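Local coordinates for uncharacterized protein (Danio rerio, PDB 5HBA), which is the globular domain of complement C1qA, through which C1q probably recognises its targets in the complement pathway, at residues Y50-H55 against L96-G101; G40-K45 against D102-E107; R61-L66 against C79-K84. One frame throughout, in Å; residues are numbered along the deposited sequence.

Contact 1 (Y50-H55 against L96-G101); sequences YYFVFH and LTLLKG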
loop_
_atom_site.group_PDB
_atom_site.type_symbol
_atom_site.label_atom_id
_atom_site.label_comp_id
_atom_site.label_asym_id
_atom_site.label_seq_id
_atom_site.Cartn_x
_atom_site.Cartn_y
_atom_site.Cartn_z
ATOM N N TYR A 50 -5.814 -8.702 -10.788
ATOM C CA TYR A 50 -6.101 -7.374 -10.255
ATOM C C TYR A 50 -5.184 -7.021 -9.098
ATOM O O TYR A 50 -4.691 -7.912 -8.409
ATOM C CB TYR A 50 -7.538 -7.337 -9.735
ATOM C CG TYR A 50 -8.597 -7.229 -10.805
ATOM C CD1 TYR A 50 -9.007 -8.347 -11.521
ATOM C CD2 TYR A 50 -9.200 -6.007 -11.082
ATOM C CE1 TYR A 50 -9.987 -8.246 -12.499
ATOM C CE2 TYR A 50 -10.177 -5.894 -12.051
ATOM C CZ TYR A 50 -10.565 -7.017 -12.758
ATOM O OH TYR A 50 -11.541 -6.888 -13.718
ATOM N N TYR A 51 -4.986 -5.725 -8.863
ATOM C CA TYR A 51 -4.374 -5.285 -7.615
ATOM C C TYR A 51 -5.411 -4.591 -6.731
ATOM O O TYR A 51 -6.180 -3.744 -7.202
ATOM C CB TYR A 51 -3.181 -4.349 -7.874
ATOM C CG TYR A 51 -2.538 -3.841 -6.603
ATOM C CD1 TYR A 51 -1.885 -4.712 -5.743
ATOM C CD2 TYR A 51 -2.604 -2.497 -6.253
ATOM C CE1 TYR A 51 -1.306 -4.263 -4.579
ATOM C CE2 TYR A 51 -2.022 -2.033 -5.090
ATOM C CZ TYR A 51 -1.372 -2.922 -4.263
ATOM O OH TYR A 51 -0.802 -2.472 -3.105
ATOM N N PHE A 52 -5.431 -4.957 -5.452
ATOM C CA PHE A 52 -6.315 -4.317 -4.474
ATOM C C PHE A 52 -5.483 -3.830 -3.285
ATOM O O PHE A 52 -4.528 -4.494 -2.878
ATOM C CB PHE A 52 -7.362 -5.313 -3.961
ATOM C CG PHE A 52 -8.357 -5.744 -4.998
ATOM C CD1 PHE A 52 -9.531 -5.020 -5.198
ATOM C CD2 PHE A 52 -8.141 -6.889 -5.756
ATOM C CE1 PHE A 52 -10.465 -5.429 -6.155
ATOM C CE2 PHE A 52 -9.065 -7.297 -6.709
ATOM C CZ PHE A 52 -10.224 -6.561 -6.913
ATOM N N VAL A 53 -5.856 -2.684 -2.726
ATOM C CA VAL A 53 -5.169 -2.152 -1.551
ATOM C C VAL A 53 -6.132 -1.267 -0.770
ATOM O O VAL A 53 -6.974 -0.573 -1.358
ATOM C CB VAL A 53 -3.872 -1.381 -1.937
ATOM C CG1 VAL A 53 -4.195 -0.061 -2.632
ATOM C CG2 VAL A 53 -2.994 -1.120 -0.708
ATOM N N PHE A 54 -6.040 -1.318 0.555
ATOM C CA PHE A 54 -6.840 -0.428 1.387
ATOM C C PHE A 54 -5.977 0.294 2.423
ATOM O O PHE A 54 -4.890 -0.180 2.778
ATOM C CB PHE A 54 -7.968 -1.199 2.083
ATOM C CG PHE A 54 -7.484 -2.190 3.096
ATOM C CD1 PHE A 54 -7.252 -1.803 4.411
ATOM C CD2 PHE A 54 -7.248 -3.506 2.737
ATOM C CE1 PHE A 54 -6.785 -2.699 5.346
ATOM C CE2 PHE A 54 -6.775 -4.425 3.679
ATOM C CZ PHE A 54 -6.553 -4.017 4.984
ATOM N N HIS A 55 -6.479 1.425 2.913
ATOM C CA HIS A 55 -5.827 2.167 3.999
ATOM C C HIS A 55 -6.930 2.617 4.942
ATOM O O HIS A 55 -7.861 3.331 4.530
ATOM C CB HIS A 55 -5.079 3.409 3.478
ATOM C CG HIS A 55 -4.214 3.151 2.288
ATOM N ND1 HIS A 55 -2.967 2.573 2.365
ATOM C CD2 HIS A 55 -4.412 3.433 0.966
ATOM C CE1 HIS A 55 -2.445 2.485 1.165
ATOM N NE2 HIS A 55 -3.292 2.987 0.293
ATOM N N LEU A 96 -4.698 -10.418 -7.027
ATOM C CA LEU A 96 -5.643 -11.530 -7.093
ATOM C C LEU A 96 -6.084 -11.837 -8.524
ATOM O O LEU A 96 -6.257 -10.929 -9.339
ATOM C CB LEU A 96 -6.890 -11.199 -6.261
ATOM C CG LEU A 96 -6.694 -10.846 -4.784
ATOM C CD1 LEU A 96 -8.040 -10.487 -4.143
ATOM C CD2 LEU A 96 -6.043 -11.996 -4.048
ATOM N N THR A 97 -6.295 -13.120 -8.809
ATOM C CA THR A 97 -6.868 -13.560 -10.076
ATOM C C THR A 97 -8.365 -13.729 -9.882
ATOM O O THR A 97 -8.789 -14.477 -8.995
ATOM C CB THR A 97 -6.289 -14.932 -10.501
ATOM O OG1 THR A 97 -4.861 -14.872 -10.480
ATOM C CG2 THR A 97 -6.756 -15.302 -11.896
ATOM N N LEU A 98 -9.164 -13.050 -10.702
ATOM C CA LEU A 98 -10.608 -13.081 -10.529
ATOM C C LEU A 98 -11.344 -13.590 -11.772
ATOM O O LEU A 98 -10.929 -13.330 -12.905
ATOM C CB LEU A 98 -11.132 -11.692 -10.158
ATOM C CG LEU A 98 -10.555 -10.986 -8.928
ATOM C CD1 LEU A 98 -11.146 -9.582 -8.825
ATOM C CD2 LEU A 98 -10.848 -11.774 -7.660
ATOM N N LEU A 99 -12.439 -14.313 -11.553
ATOM C CA LEU A 99 -13.321 -14.715 -12.650
ATOM C C LEU A 99 -14.510 -13.770 -12.701
ATOM O O LEU A 99 -14.746 -13.019 -11.751
ATOM C CB LEU A 99 -13.813 -16.151 -12.455
ATOM C CG LEU A 99 -12.683 -17.177 -12.419
ATOM C CD1 LEU A 99 -13.189 -18.606 -12.258
ATOM C CD2 LEU A 99 -11.870 -17.033 -13.688
ATOM N N LYS A 100 -15.262 -13.804 -13.798
ATOM C CA LYS A 100 -16.423 -12.928 -13.944
ATOM C C LYS A 100 -17.420 -13.244 -12.840
ATOM O O LYS A 100 -17.710 -14.411 -12.582
ATOM C CB LYS A 100 -17.070 -13.110 -15.317
ATOM C CG LYS A 100 -18.047 -11.982 -15.716
ATOM C CD LYS A 100 -18.519 -12.169 -17.159
ATOM C CE LYS A 100 -18.999 -10.864 -17.779
ATOM N NZ LYS A 100 -20.275 -10.395 -17.180
ATOM N N GLY A 101 -17.917 -12.209 -12.169
ATOM C CA GLY A 101 -18.836 -12.398 -11.060
ATOM C C GLY A 101 -18.203 -12.490 -9.673
ATOM O O GLY A 101 -18.906 -12.312 -8.674
#

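Contact 2 (G40-K45 against D102-E107); sequences GYFTCK and DKVWIE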
loop_
_atom_site.group_PDB
_atom_site.type_symbol
_atom_site.label_atom_id
_atom_site.label_comp_id
_atom_site.label_asym_id
_atom_site.label_seq_id
_atom_site.Cartn_x
_atom_site.Cartn_y
_atom_site.Cartn_z
ATOM N N GLY A 40 -20.501 -2.349 -0.614
ATOM C CA GLY A 40 -19.093 -2.533 -0.287
ATOM C C GLY A 40 -18.352 -3.511 -1.187
ATOM O O GLY A 40 -17.180 -3.826 -0.926
ATOM N N TYR A 41 -19.008 -3.999 -2.243
ATOM C CA TYR A 41 -18.375 -5.007 -3.110
ATOM C C TYR A 41 -17.833 -4.447 -4.420
ATOM O O TYR A 41 -18.538 -3.735 -5.137
ATOM C CB TYR A 41 -19.349 -6.135 -3.499
ATOM C CG TYR A 41 -19.845 -7.022 -2.383
ATOM C CD1 TYR A 41 -18.974 -7.841 -1.674
ATOM C CD2 TYR A 41 -21.203 -7.082 -2.079
ATOM C CE1 TYR A 41 -19.432 -8.660 -0.659
ATOM C CE2 TYR A 41 -21.673 -7.899 -1.072
ATOM C CZ TYR A 41 -20.785 -8.686 -0.368
ATOM O OH TYR A 41 -21.246 -9.505 0.633
ATOM N N PHE A 42 -16.597 -4.817 -4.744
ATOM C CA PHE A 42 -16.143 -4.798 -6.126
ATOM C C PHE A 42 -16.642 -6.094 -6.736
ATOM O O PHE A 42 -16.431 -7.164 -6.164
ATOM C CB PHE A 42 -14.618 -4.766 -6.208
ATOM C CG PHE A 42 -14.081 -5.006 -7.593
ATOM C CD1 PHE A 42 -13.933 -3.952 -8.484
ATOM C CD2 PHE A 42 -13.717 -6.283 -8.000
ATOM C CE1 PHE A 42 -13.435 -4.165 -9.759
ATOM C CE2 PHE A 42 -13.222 -6.504 -9.279
ATOM C CZ PHE A 42 -13.086 -5.445 -10.160
ATOM N N THR A 43 -17.305 -6.003 -7.885
ATOM C CA THR A 43 -17.733 -7.191 -8.621
ATOM C C THR A 43 -17.052 -7.219 -9.984
ATOM O O THR A 43 -17.232 -6.317 -10.801
ATOM C CB THR A 43 -19.264 -7.223 -8.835
ATOM O OG1 THR A 43 -19.927 -7.278 -7.564
ATOM C CG2 THR A 43 -19.662 -8.457 -9.666
ATOM N N CYS A 44 -16.275 -8.266 -10.223
ATOM C CA CYS A 44 -15.535 -8.416 -11.471
ATOM C C CYS A 44 -16.457 -8.560 -12.694
ATOM O O CYS A 44 -17.304 -9.461 -12.741
ATOM C CB CYS A 44 -14.620 -9.641 -11.364
ATOM S SG CYS A 44 -13.572 -9.953 -12.809
ATOM N N LYS A 45 -16.291 -7.667 -13.666
ATOM C CA LYS A 45 -16.925 -7.805 -14.977
ATOM C C LYS A 45 -15.897 -8.310 -15.984
ATOM O O LYS A 45 -16.215 -9.105 -16.870
ATOM C CB LYS A 45 -17.484 -6.464 -15.472
ATOM C CG LYS A 45 -18.711 -5.949 -14.749
ATOM C CD LYS A 45 -19.245 -4.714 -15.483
ATOM C CE LYS A 45 -19.827 -3.699 -14.531
ATOM N NZ LYS A 45 -19.803 -2.347 -15.143
ATOM N N ASP A 102 -16.904 -12.782 -9.592
ATOM C CA ASP A 102 -16.231 -12.826 -8.289
ATOM C C ASP A 102 -16.337 -11.474 -7.586
ATOM O O ASP A 102 -16.271 -10.421 -8.228
ATOM C CB ASP A 102 -14.747 -13.200 -8.423
ATOM C CG ASP A 102 -14.535 -14.636 -8.839
ATOM O OD1 ASP A 102 -15.506 -15.428 -8.779
ATOM O OD2 ASP A 102 -13.387 -14.976 -9.219
ATOM N N LYS A 103 -16.505 -11.501 -6.267
ATOM C CA LYS A 103 -16.621 -10.263 -5.502
ATOM C C LYS A 103 -15.401 -10.087 -4.603
ATOM O O LYS A 103 -14.817 -11.078 -4.159
ATOM C CB LYS A 103 -17.909 -10.268 -4.675
ATOM C CG LYS A 103 -19.172 -10.251 -5.541
ATOM C CD LYS A 103 -20.448 -10.281 -4.711
ATOM C CE LYS A 103 -21.682 -10.276 -5.611
ATOM N NZ LYS A 103 -21.882 -8.973 -6.342
ATOM N N VAL A 104 -14.998 -8.837 -4.366
ATOM C CA VAL A 104 -13.878 -8.547 -3.462
ATOM C C VAL A 104 -14.284 -7.413 -2.534
ATOM O O VAL A 104 -14.945 -6.450 -2.959
ATOM C CB VAL A 104 -12.586 -8.184 -4.228
ATOM C CG1 VAL A 104 -11.430 -7.921 -3.255
ATOM C CG2 VAL A 104 -12.200 -9.310 -5.192
ATOM N N TRP A 105 -13.918 -7.529 -1.260
ATOM C CA TRP A 105 -14.299 -6.499 -0.306
ATOM C C TRP A 105 -13.375 -6.497 0.901
ATOM O O TRP A 105 -12.510 -7.370 1.038
ATOM C CB TRP A 105 -15.764 -6.678 0.117
ATOM C CG TRP A 105 -16.054 -7.887 1.005
ATOM C CD1 TRP A 105 -16.208 -7.870 2.362
ATOM C CD2 TRP A 105 -16.270 -9.253 0.597
ATOM N NE1 TRP A 105 -16.488 -9.137 2.827
ATOM C CE2 TRP A 105 -16.534 -10.009 1.760
ATOM C CE3 TRP A 105 -16.262 -9.919 -0.638
ATOM C CZ2 TRP A 105 -16.784 -11.381 1.740
ATOM C CZ3 TRP A 105 -16.505 -11.292 -0.663
ATOM C CH2 TRP A 105 -16.769 -12.005 0.519
ATOM N N ILE A 106 -13.614 -5.567 1.792
ATOM C CA ILE A 106 -13.050 -5.543 3.099
ATOM C C ILE A 106 -14.110 -5.531 4.143
ATOM O O ILE A 106 -15.171 -5.066 3.981
ATOM C CB ILE A 106 -12.076 -4.386 3.309
ATOM C CG1 ILE A 106 -12.767 -3.025 3.142
ATOM C CG2 ILE A 106 -10.923 -4.527 2.361
ATOM C CD1 ILE A 106 -11.892 -1.815 3.339
ATOM N N GLU A 107 -13.712 -6.020 5.261
ATOM C CA GLU A 107 -14.492 -6.474 6.401
ATOM C C GLU A 107 -13.695 -6.300 7.699
ATOM O O GLU A 107 -12.527 -6.718 7.795
ATOM C CB GLU A 107 -14.969 -7.919 6.154
ATOM C CG GLU A 107 -15.848 -8.531 7.193
ATOM C CD GLU A 107 -16.284 -9.942 6.799
ATOM O OE1 GLU A 107 -15.854 -10.429 5.724
ATOM O OE2 GLU A 107 -17.045 -10.565 7.563
HETATM O O HOH W 1 -15.654 -3.363 1.113
#

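Contact 3 (R61-L66 against C79-K84); sequences RLCLRL and CDFNSK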
loop_
_atom_site.group_PDB
_atom_site.type_symbol
_atom_site.label_atom_id
_atom_site.label_comp_id
_atom_site.label_asym_id
_atom_site.label_seq_id
_atom_site.Cartn_x
_atom_site.Cartn_y
_atom_site.Cartn_z
ATOM N N ARG A 61 -7.797 -0.761 18.652
ATOM C CA ARG A 61 -7.463 -1.921 17.825
ATOM C C ARG A 61 -8.271 -1.955 16.521
ATOM O O ARG A 61 -9.496 -1.793 16.534
ATOM C CB ARG A 61 -7.691 -3.217 18.612
ATOM C CG ARG A 61 -7.280 -4.485 17.860
ATOM C CD ARG A 61 -8.329 -5.584 17.989
ATOM N NE ARG A 61 -9.610 -5.153 17.447
ATOM C CZ ARG A 61 -10.768 -5.222 18.101
ATOM N NH1 ARG A 61 -11.881 -4.780 17.520
ATOM N NH2 ARG A 61 -10.816 -5.730 19.329
ATOM N N LEU A 62 -7.577 -2.151 15.401
ATOM C CA LEU A 62 -8.227 -2.255 14.096
ATOM C C LEU A 62 -7.752 -3.493 13.356
ATOM O O LEU A 62 -6.557 -3.643 13.072
ATOM C CB LEU A 62 -7.987 -1.008 13.230
ATOM C CG LEU A 62 -8.575 -1.078 11.807
ATOM C CD1 LEU A 62 -10.075 -1.392 11.810
ATOM C CD2 LEU A 62 -8.318 0.215 11.050
ATOM N N CYS A 63 -8.700 -4.379 13.065
ATOM C CA CYS A 63 -8.443 -5.571 12.274
ATOM C C CYS A 63 -9.359 -5.563 11.046
ATOM O O CYS A 63 -10.573 -5.358 11.166
ATOM C CB CYS A 63 -8.710 -6.819 13.106
ATOM S SG CYS A 63 -7.342 -7.301 14.185
ATOM N N LEU A 64 -8.768 -5.771 9.872
ATOM C CA LEU A 64 -9.527 -5.861 8.634
ATOM C C LEU A 64 -9.104 -7.075 7.827
ATOM O O LEU A 64 -7.917 -7.452 7.797
ATOM C CB LEU A 64 -9.358 -4.585 7.804
ATOM C CG LEU A 64 -10.120 -3.350 8.297
ATOM C CD1 LEU A 64 -9.415 -2.108 7.847
ATOM C CD2 LEU A 64 -11.555 -3.333 7.745
ATOM N N ARG A 65 -10.080 -7.709 7.183
ATOM C CA ARG A 65 -9.784 -8.801 6.272
ATOM C C ARG A 65 -10.032 -8.340 4.853
ATOM O O ARG A 65 -11.006 -7.634 4.588
ATOM C CB ARG A 65 -10.680 -10.010 6.564
ATOM C CG ARG A 65 -10.314 -10.773 7.803
ATOM C CD ARG A 65 -11.003 -12.148 7.841
ATOM N NE ARG A 65 -10.627 -12.864 9.060
ATOM C CZ ARG A 65 -11.363 -12.884 10.167
ATOM N NH1 ARG A 65 -12.528 -12.253 10.201
ATOM N NH2 ARG A 65 -10.941 -13.546 11.235
ATOM N N LEU A 66 -9.149 -8.724 3.938
ATOM C CA LEU A 66 -9.469 -8.604 2.516
ATOM C C LEU A 66 -10.039 -9.950 2.086
ATOM O O LEU A 66 -9.398 -10.990 2.288
ATOM C CB LEU A 66 -8.219 -8.272 1.696
ATOM C CG LEU A 66 -8.375 -8.227 0.175
ATOM C CD1 LEU A 66 -9.170 -6.963 -0.263
ATOM C CD2 LEU A 66 -6.998 -8.255 -0.465
ATOM N N CYS A 79 -3.877 -6.530 10.957
ATOM C CA CYS A 79 -4.259 -6.091 12.301
ATOM C C CYS A 79 -3.243 -5.137 12.950
ATOM O O CYS A 79 -2.036 -5.424 12.998
ATOM C CB CYS A 79 -4.408 -7.308 13.228
ATOM S SG CYS A 79 -5.907 -8.296 13.086
ATOM N N ASP A 80 -3.745 -4.014 13.460
ATOM C CA ASP A 80 -2.987 -3.173 14.386
ATOM C C ASP A 80 -3.544 -3.405 15.792
ATOM O O ASP A 80 -4.667 -2.981 16.094
ATOM C CB ASP A 80 -3.129 -1.688 14.030
ATOM C CG ASP A 80 -2.117 -1.224 12.980
ATOM O OD1 ASP A 80 -1.343 -2.060 12.483
ATOM O OD2 ASP A 80 -2.118 -0.018 12.632
ATOM N N PHE A 81 -2.769 -4.079 16.638
ATOM C CA PHE A 81 -3.168 -4.317 18.026
ATOM C C PHE A 81 -2.607 -3.249 18.968
ATOM O O PHE A 81 -1.887 -3.565 19.916
ATOM C CB PHE A 81 -2.722 -5.713 18.492
ATOM C CG PHE A 81 -3.519 -6.839 17.895
ATOM C CD1 PHE A 81 -4.778 -7.151 18.386
ATOM C CD2 PHE A 81 -3.002 -7.593 16.853
ATOM C CE1 PHE A 81 -5.517 -8.194 17.839
ATOM C CE2 PHE A 81 -3.728 -8.635 16.300
ATOM C CZ PHE A 81 -4.994 -8.934 16.791
ATOM N N ASN A 82 -2.946 -1.988 18.708
ATOM C CA ASN A 82 -2.502 -0.886 19.554
ATOM C C ASN A 82 -3.474 -0.595 20.694
ATOM O O ASN A 82 -4.522 -1.245 20.815
ATOM C CB ASN A 82 -2.272 0.385 18.726
ATOM C CG ASN A 82 -3.498 0.793 17.928
ATOM O OD1 ASN A 82 -3.657 0.403 16.768
ATOM N ND2 ASN A 82 -4.367 1.595 18.541
ATOM N N SER A 83 -3.119 0.389 21.520
ATOM C CA SER A 83 -3.916 0.772 22.686
ATOM C C SER A 83 -5.201 1.523 22.312
ATOM O O SER A 83 -5.307 2.102 21.226
ATOM C CB SER A 83 -3.087 1.638 23.637
ATOM O OG SER A 83 -3.252 3.011 23.330
ATOM N N LYS A 84 -6.157 1.524 23.241
ATOM C CA LYS A 84 -7.498 2.073 23.025
ATOM C C LYS A 84 -7.528 3.539 22.586
ATOM O O LYS A 84 -8.338 3.927 21.745
ATOM C CB LYS A 84 -8.332 1.925 24.304
ATOM C CG LYS A 84 -8.430 0.508 24.842
ATOM C CD LYS A 84 -9.306 0.461 26.087
ATOM C CE LYS A 84 -9.615 -0.973 26.488
ATOM N NZ LYS A 84 -8.370 -1.769 26.704
#

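Contact 1 (Y50-H55 against L96-G101)
Tyr50 and Leu96 form an antiparallel hydrogen-bonded pair in the sheet that forms one half of the C1q/TNF jelly-roll sandwich. Two backbone bonds close the pair, Tyr50 N to Leu96 O at 2.7 Å (N-H...O 165°) and Leu96 N to Tyr50 O at 2.9 Å. Past Leu96 toward Leu98 the chain swings away, the short strand segments running 123° apart, and side chains take over; in the other direction the ladder continues with Phe52 bonded to Ala94. Tyr50, Phe52, Leu96 and Leu98 meet in the buried interior. Leu98 does most of the work with one methyl, CD1, which touches two rings. It lies 3.7 Å from Tyr50 CD1, approaching that ring obliquely, and 3.7 Å from Phe52 CZ, where it arrives at the edge, close to the ring plane. The Leu98 side chain crosses that of Tyr50 at about a right angle but meets Phe52 from the opposite direction. Tyr50 has CG anti to its carbonyl carbon (chi1 -77°), which brings the CD1 side of the ring alongside Leu98 and lets the hydroxyl run on to a hydrogen bond with Val46 O. Phe42, from the facing sheet, meets both the Tyr50 and Phe52 rings edge-to-face, and Val104 touches both Phe52 and Leu98. With an alanine in place of Tyr50, Leu98 CD1 would probably lose one of its two aromatic neighbours, Phe42 would lose a ring partner, and Val46 O would be left without the phenol hydroxyl. Tyr51 and Val53 point the other way and pack against the other subunits of the trimer. Back in the interior, Leu96 adds a second aliphatic touch to Phe52: its CD1 methyl comes obliquely to the ring, 3.9 Å from Phe52 CD2.

Contact 2 (G40-K45 against D102-E107)
Strand 41-43 lies antiparallel to strand 103-107 in the second sheet of the jelly roll, with Phe42 and Val104 as a hydrogen-bonded pair and Thr43 and Lys103 as a non-hydrogen-bonded one. Phe42 N to Val104 O is 2.9 Å and Val104 N to Phe42 O 2.8 Å; just past the strand, Cys44 N gives one more backbone bond, to Asp102 O. Gly40 and Tyr41 form a G1 beta bulge toward strand 35-36, and past it a water bridges the strands, 2.6 Å from Gly40 O and accepting from Ile106 N. Phe42 and Val104 turn to the interior, against Phe52. On the other face, Tyr41 directs its CE1 edge at the face of Trp105, an offset edge-to-face pair with planes 86° apart and CE1 3.4 Å from Trp105 CE3. One face of the Tyr41 ring is covered by Lys103, whose CD stands 4.1 Å from the ring centroid, 13° off the normal, in a CH-pi contact. The lysine chain runs extended until chi4 (-69°), where it bends and carries NZ to Thr43 OG1, 2.9 Å away. The aliphatic part of Lys103 thus packs on an aromatic face while its ammonium group donates to the threonine hydroxyl, so a partly exposed sheet surface can carry a charged residue and still be held by apolar contacts.

Contact 3 (R61-L66 against C79-K84)
Arg61 lies beside Phe81, both side chains pointing the same way. With CG opposite the backbone N (chi1 -176°), the aliphatic part of the arginine follows the ring: CG is 3.7 Å from Phe81 CD1, and CD is 3.8 Å from Phe81 CE1. The guanidinium plane is turned 75° from that of the ring, so the two do not stack; Arg61 NH2 makes a salt bridge to Asp112. Leu62 follows as the hydrogen-bonded partner of Asp80, with Leu62 N to Asp80 O at 3.1 Å and Asp80 N to Leu62 O at 2.9 Å. The Leu62 and Asp80 side chains lie on the same face of the sheet, where both touch Val90. Asp80 OD1 accepts a hydrogen bond from Val89 N of the second subunit, so this end of the hairpin also takes part in the trimer. At Cys63 the link across the strands becomes covalent: SG is 2.1 Å from Cys79 SG, with the C-S-S-C torsion at 119°, a right-handed disulfide opened beyond the usual 90° or so. Phe81 CZ reaches back to Cys63 SG at 3.9 Å, a sulfur-aromatic contact made obliquely, so the ring touches both the arginine and the disulfide. From Leu64 onward the pairing passes to earlier residues of strand 75-80, beginning with Phe78, while the Leu64 side chain packs on Phe54 in the sandwich interior. This is a beta hairpin of the jelly roll stapled by a cross-strand disulfide at a non-hydrogen-bonded pair, just where strand 75-80 ends.

In the fold
Contacts 1 and 2 lie on the same side of the chain's centre, about 8 Å apart between centres, and both are buried. Each pairs strands within its own sheet, and the two sheets face each other: strand 41-43 leads into 48-59 and 87-98 into 103-109, and Phe42 of contact 2 meets the rings of contact 1. Contact 3, about 22 Å from contact 1 and 21 Å from contact 2, centre to centre, is only partly buried and shares contact 2's sheet. Contact 1 packs leucines on aromatic rings, contact 2 adds a lysine, a threonine and a water, and contact 3 adds a covalent disulfide to its backbone bonds, with an arginine and a phenylalanine beside it. Contacts 1 and 3 also touch the second subunit.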